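Putative branched chain amino acid ABC transporter, periplasmic amino acid-binding protein (PDB 4XFK) probably binds leucine, isoleucine, valine, threonine or alanine in the periplasm as the capture component of an ABC-type amino-acid transport system. Local coordinates at residues A[109-123]-A[130-142]. The protein carries 1 engineered substitution. Sequence-based numbering, arbitrary orientation.
Engineered in segment 130-142: R141 (natural residue His). With NA (sodium ion), chain D; ACT (acetate ion), chain B.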
# COMPACT_ATOMS: atom_id res chain seq x y z
N GLU A 109 -14.10 15.27 15.37
CA GLU A 109 -12.87 14.64 14.91
C GLU A 109 -12.89 14.28 13.42
O GLU A 109 -13.94 13.99 12.85
CB GLU A 109 -12.56 13.41 15.76
CG GLU A 109 -12.22 13.72 17.21
CD GLU A 109 -13.43 13.78 18.13
OE1 GLU A 109 -14.58 13.76 17.63
OE2 GLU A 109 -13.23 13.84 19.36
N VAL A 110 -11.70 14.30 12.82
CA VAL A 110 -11.51 13.94 11.42
C VAL A 110 -10.81 12.59 11.35
O VAL A 110 -9.91 12.30 12.16
CB VAL A 110 -10.67 15.04 10.71
CG1 VAL A 110 -10.21 14.61 9.33
CG2 VAL A 110 -11.46 16.35 10.64
N LEU A 111 -11.24 11.75 10.42
CA LEU A 111 -10.63 10.44 10.20
C LEU A 111 -9.58 10.49 9.11
O LEU A 111 -9.76 11.15 8.09
CB LEU A 111 -11.68 9.42 9.78
CG LEU A 111 -12.55 8.79 10.86
CD1 LEU A 111 -13.80 8.20 10.25
CD2 LEU A 111 -11.73 7.72 11.59
N TYR A 112 -8.48 9.77 9.31
CA TYR A 112 -7.49 9.59 8.27
C TYR A 112 -7.52 8.11 7.84
O TYR A 112 -7.13 7.22 8.61
CB TYR A 112 -6.10 10.02 8.76
CG TYR A 112 -4.93 9.69 7.84
CD1 TYR A 112 -5.09 9.62 6.45
CD2 TYR A 112 -3.67 9.45 8.38
CE1 TYR A 112 -4.00 9.30 5.64
CE2 TYR A 112 -2.60 9.14 7.58
CZ TYR A 112 -2.77 9.06 6.22
OH TYR A 112 -1.68 8.74 5.45
N LEU A 113 -8.03 7.86 6.64
CA LEU A 113 -7.98 6.53 6.05
C LEU A 113 -6.72 6.43 5.20
O LEU A 113 -6.61 7.01 4.12
CB LEU A 113 -9.21 6.27 5.19
CG LEU A 113 -10.56 6.51 5.86
CD1 LEU A 113 -11.67 6.13 4.90
CD2 LEU A 113 -10.70 5.75 7.17
N ASN A 114 -5.76 5.70 5.74
CA ASN A 114 -4.47 5.51 5.10
C ASN A 114 -4.58 4.30 4.19
O ASN A 114 -4.66 3.16 4.64
CB ASN A 114 -3.42 5.34 6.20
CG ASN A 114 -2.09 4.85 5.68
OD1 ASN A 114 -1.89 4.71 4.48
ND2 ASN A 114 -1.17 4.58 6.61
N LEU A 115 -4.61 4.55 2.89
CA LEU A 115 -4.83 3.47 1.94
C LEU A 115 -3.55 2.89 1.36
O LEU A 115 -3.61 2.04 0.46
CB LEU A 115 -5.73 3.94 0.79
CG LEU A 115 -7.17 4.34 1.16
CD1 LEU A 115 -7.96 4.67 -0.09
CD2 LEU A 115 -7.88 3.26 1.96
N GLY A 116 -2.38 3.31 1.86
CA GLY A 116 -1.16 2.75 1.31
C GLY A 116 0.18 3.29 1.75
O GLY A 116 1.18 2.99 1.10
N ALA A 117 0.23 4.12 2.79
CA ALA A 117 1.52 4.55 3.33
C ALA A 117 1.98 3.47 4.29
O ALA A 117 1.30 3.20 5.29
CB ALA A 117 1.38 5.87 4.02
N GLU A 118 3.11 2.84 3.98
CA GLU A 118 3.45 1.54 4.56
C GLU A 118 4.53 1.54 5.66
O GLU A 118 4.90 0.48 6.17
CB GLU A 118 3.76 0.53 3.44
CG GLU A 118 2.62 0.46 2.40
CD GLU A 118 2.64 -0.77 1.51
OE1 GLU A 118 3.26 -1.80 1.87
OE2 GLU A 118 2.01 -0.69 0.43
N ALA A 119 5.01 2.72 6.04
CA ALA A 119 6.01 2.80 7.12
C ALA A 119 5.46 2.29 8.45
O ALA A 119 4.30 2.52 8.79
CB ALA A 119 6.51 4.22 7.26
N LEU A 120 6.31 1.62 9.22
CA LEU A 120 5.88 1.00 10.47
C LEU A 120 5.24 1.96 11.47
O LEU A 120 4.26 1.61 12.12
CB LEU A 120 7.06 0.30 11.14
CG LEU A 120 7.61 -0.88 10.35
CD1 LEU A 120 8.88 -1.40 11.00
CD2 LEU A 120 6.57 -1.97 10.25
N GLU A 121 5.79 3.17 11.60
CA GLU A 121 5.37 4.08 12.66
C GLU A 121 3.88 4.41 12.65
O GLU A 121 3.31 4.73 13.69
CB GLU A 121 6.19 5.38 12.61
CG GLU A 121 5.96 6.23 11.36
CD GLU A 121 6.69 7.56 11.41
OE1 GLU A 121 7.39 7.82 12.40
OE2 GLU A 121 6.56 8.35 10.45
N LEU A 122 3.25 4.34 11.48
CA LEU A 122 1.85 4.74 11.36
C LEU A 122 0.91 3.87 12.20
O LEU A 122 -0.16 4.33 12.62
CB LEU A 122 1.43 4.83 9.89
CG LEU A 122 2.30 5.83 9.12
CD1 LEU A 122 2.12 5.65 7.63
CD2 LEU A 122 1.99 7.26 9.53
N THR A 123 1.31 2.64 12.49
CA THR A 123 0.56 1.79 13.42
C THR A 123 1.42 1.43 14.63
O THR A 123 1.09 0.51 15.39
CB THR A 123 0.06 0.50 12.75
OG1 THR A 123 1.14 -0.17 12.11
CG2 THR A 123 -1.03 0.82 11.72
N TYR A 130 -7.88 7.76 15.32
CA TYR A 130 -8.53 8.27 14.11
C TYR A 130 -7.72 8.04 12.84
O TYR A 130 -8.07 8.55 11.78
CB TYR A 130 -8.95 9.74 14.30
CG TYR A 130 -10.06 9.89 15.32
CD1 TYR A 130 -11.39 9.70 14.95
CD2 TYR A 130 -9.78 10.17 16.65
CE1 TYR A 130 -12.42 9.82 15.89
CE2 TYR A 130 -10.80 10.28 17.59
CZ TYR A 130 -12.11 10.10 17.21
OH TYR A 130 -13.11 10.22 18.15
N HIS A 131 -6.64 7.27 12.96
CA HIS A 131 -5.93 6.73 11.80
C HIS A 131 -6.26 5.25 11.65
O HIS A 131 -6.29 4.49 12.64
CB HIS A 131 -4.41 6.92 11.94
CG HIS A 131 -3.60 6.04 11.03
ND1 HIS A 131 -3.13 4.81 11.42
CD2 HIS A 131 -3.17 6.21 9.75
CE1 HIS A 131 -2.46 4.25 10.43
NE2 HIS A 131 -2.46 5.08 9.40
N PHE A 132 -6.49 4.84 10.40
CA PHE A 132 -6.66 3.43 10.06
C PHE A 132 -5.81 3.13 8.85
O PHE A 132 -5.88 3.86 7.85
CB PHE A 132 -8.12 3.13 9.71
CG PHE A 132 -9.06 3.16 10.89
CD1 PHE A 132 -9.57 4.36 11.34
CD2 PHE A 132 -9.42 1.99 11.53
CE1 PHE A 132 -10.44 4.39 12.42
CE2 PHE A 132 -10.29 2.01 12.60
CZ PHE A 132 -10.81 3.21 13.05
N ARG A 133 -5.04 2.05 8.91
CA ARG A 133 -4.25 1.61 7.76
C ARG A 133 -4.87 0.37 7.11
O ARG A 133 -5.10 -0.65 7.78
CB ARG A 133 -2.79 1.34 8.12
CG ARG A 133 -2.05 0.61 7.00
CD ARG A 133 -0.57 0.90 6.94
NE ARG A 133 0.15 0.50 8.14
CZ ARG A 133 1.34 0.99 8.45
NH1 ARG A 133 1.96 0.60 9.55
NH2 ARG A 133 1.90 1.88 7.64
N PHE A 134 -5.14 0.48 5.81
CA PHE A 134 -5.82 -0.58 5.07
C PHE A 134 -4.90 -1.40 4.18
O PHE A 134 -5.31 -2.40 3.57
CB PHE A 134 -6.97 0.02 4.25
CG PHE A 134 -8.04 0.62 5.11
CD1 PHE A 134 -9.09 -0.15 5.58
CD2 PHE A 134 -7.97 1.95 5.49
CE1 PHE A 134 -10.09 0.40 6.37
CE2 PHE A 134 -8.95 2.51 6.29
CZ PHE A 134 -10.01 1.73 6.73
N SER A 135 -3.63 -1.00 4.14
CA SER A 135 -2.64 -1.60 3.26
C SER A 135 -1.65 -2.44 4.06
O SER A 135 -1.69 -2.46 5.30
CB SER A 135 -1.88 -0.47 2.56
OG SER A 135 -1.13 0.26 3.51
N PRO A 136 -0.74 -3.14 3.36
CA PRO A 136 0.39 -3.72 4.10
C PRO A 136 1.27 -2.64 4.75
O PRO A 136 1.07 -1.43 4.58
CB PRO A 136 1.19 -4.46 3.02
CG PRO A 136 0.16 -4.74 1.95
CD PRO A 136 -0.73 -3.53 1.94
N ASN A 137 2.24 -3.12 5.51
CA ASN A 137 3.30 -2.28 6.04
C ASN A 137 4.63 -3.01 5.77
O ASN A 137 4.63 -4.13 5.24
CB ASN A 137 3.08 -1.97 7.53
CG ASN A 137 3.03 -3.22 8.38
OD1 ASN A 137 3.91 -4.08 8.28
ND2 ASN A 137 2.00 -3.33 9.21
N ALA A 138 5.75 -2.39 6.13
CA ALA A 138 7.05 -2.97 5.81
C ALA A 138 7.21 -4.38 6.34
O ALA A 138 7.80 -5.24 5.68
CB ALA A 138 8.17 -2.08 6.33
N ALA A 139 6.71 -4.62 7.54
CA ALA A 139 6.85 -5.93 8.17
C ALA A 139 6.06 -7.00 7.41
O ALA A 139 6.57 -8.08 7.13
CB ALA A 139 6.43 -5.89 9.64
N ILE A 140 4.82 -6.68 7.07
CA ILE A 140 3.99 -7.62 6.34
C ILE A 140 4.59 -7.90 4.95
O ILE A 140 4.69 -9.06 4.53
CB ILE A 140 2.55 -7.09 6.20
CG1 ILE A 140 1.90 -6.94 7.58
CG2 ILE A 140 1.74 -8.00 5.28
CD1 ILE A 140 0.55 -6.22 7.56
N ARG A 141 4.98 -6.84 4.24
CA ARG A 141 5.55 -7.00 2.90
C ARG A 141 6.76 -7.94 2.91
O ARG A 141 6.85 -8.88 2.10
CB ARG A 141 6.01 -5.65 2.33
CG ARG A 141 4.91 -4.68 1.93
CD ARG A 141 4.13 -5.10 0.70
NE ARG A 141 3.29 -3.98 0.28
CZ ARG A 141 2.49 -4.00 -0.77
NH1 ARG A 141 2.42 -5.07 -1.55
NH2 ARG A 141 1.74 -2.93 -1.05
N PHE A 142 7.70 -7.69 3.81
CA PHE A 142 9.00 -8.34 3.69
C PHE A 142 9.12 -9.68 4.39
O PHE A 142 9.88 -10.53 3.95
CB PHE A 142 10.16 -7.35 3.87
CG PHE A 142 10.27 -6.46 2.69
CD1 PHE A 142 11.00 -6.86 1.57
CD2 PHE A 142 9.52 -5.29 2.61
CE1 PHE A 142 11.04 -6.08 0.43
CE2 PHE A 142 9.55 -4.50 1.46
CZ PHE A 142 10.30 -4.91 0.37
NA NA D . 1.52 3.69 -1.03
C ACT B . 5.60 4.55 1.20
O ACT B . 6.23 5.63 1.33
OXT ACT B . 4.75 4.29 2.08
CH3 ACT B . 5.86 3.64 0.04
O HOH W 1 2.39 1.63 -1.41
O HOH W 2 2.97 4.60 -2.44
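The guanidinium of R133 is sandwiched, L122 CB over one face and N137 CB of its own segment over the opposite one. NH2 donates to A117 O (2.8 Å) and A119 O (2.7 Å), both in the guanidinium plane; the first bond uses a lone pair, the second comes from above the carbonyl plane. NH1 donates to T123 OG1. With CG anti to the backbone N (chi1 168°), the chain bends at chi3, which brings the guanidinium edge to the carbonyls of the loop after strand 111-114. The H131 ring meets T123 CG2, Y112 CD2 and N114 ND2 edge-on; the ND2–NE2 hydrogen bond (3.1 Å) lies in both amide and ring planes. ND2 also donates to A117 O, and OD1 accepts from G116 N, an Asx turn, and from A117 N, an Asx motif, fixing the amide's rotation. E109 CB sits over one face of Y130, a CH-pi contact 3.8 Å from the ring centroid; the hydroxyl bonds T323. E118 and R141, an engineered residue, form a side-on, two-nitrogen salt bridge, planes 8° apart: OE1 receives NE at 2.7 Å and OE2 receives NH2, both on syn lone pairs. P136 CG covers one R141 guanidinium face. A water links OE2 to the sodium ion bound by G116 O, Y31 and G85. Four backbone bonds pair the parallel strands, with L111, L113 and L115 against F132 and F134. Strand 131-133 is the outermost strand of this periplasmic binding protein's five-stranded parallel sheet, next to 111-114, which pairs with 81-84; A91 of helix 88-104 touches Y112, and W168 of helix 167-184 meets E118 and A138.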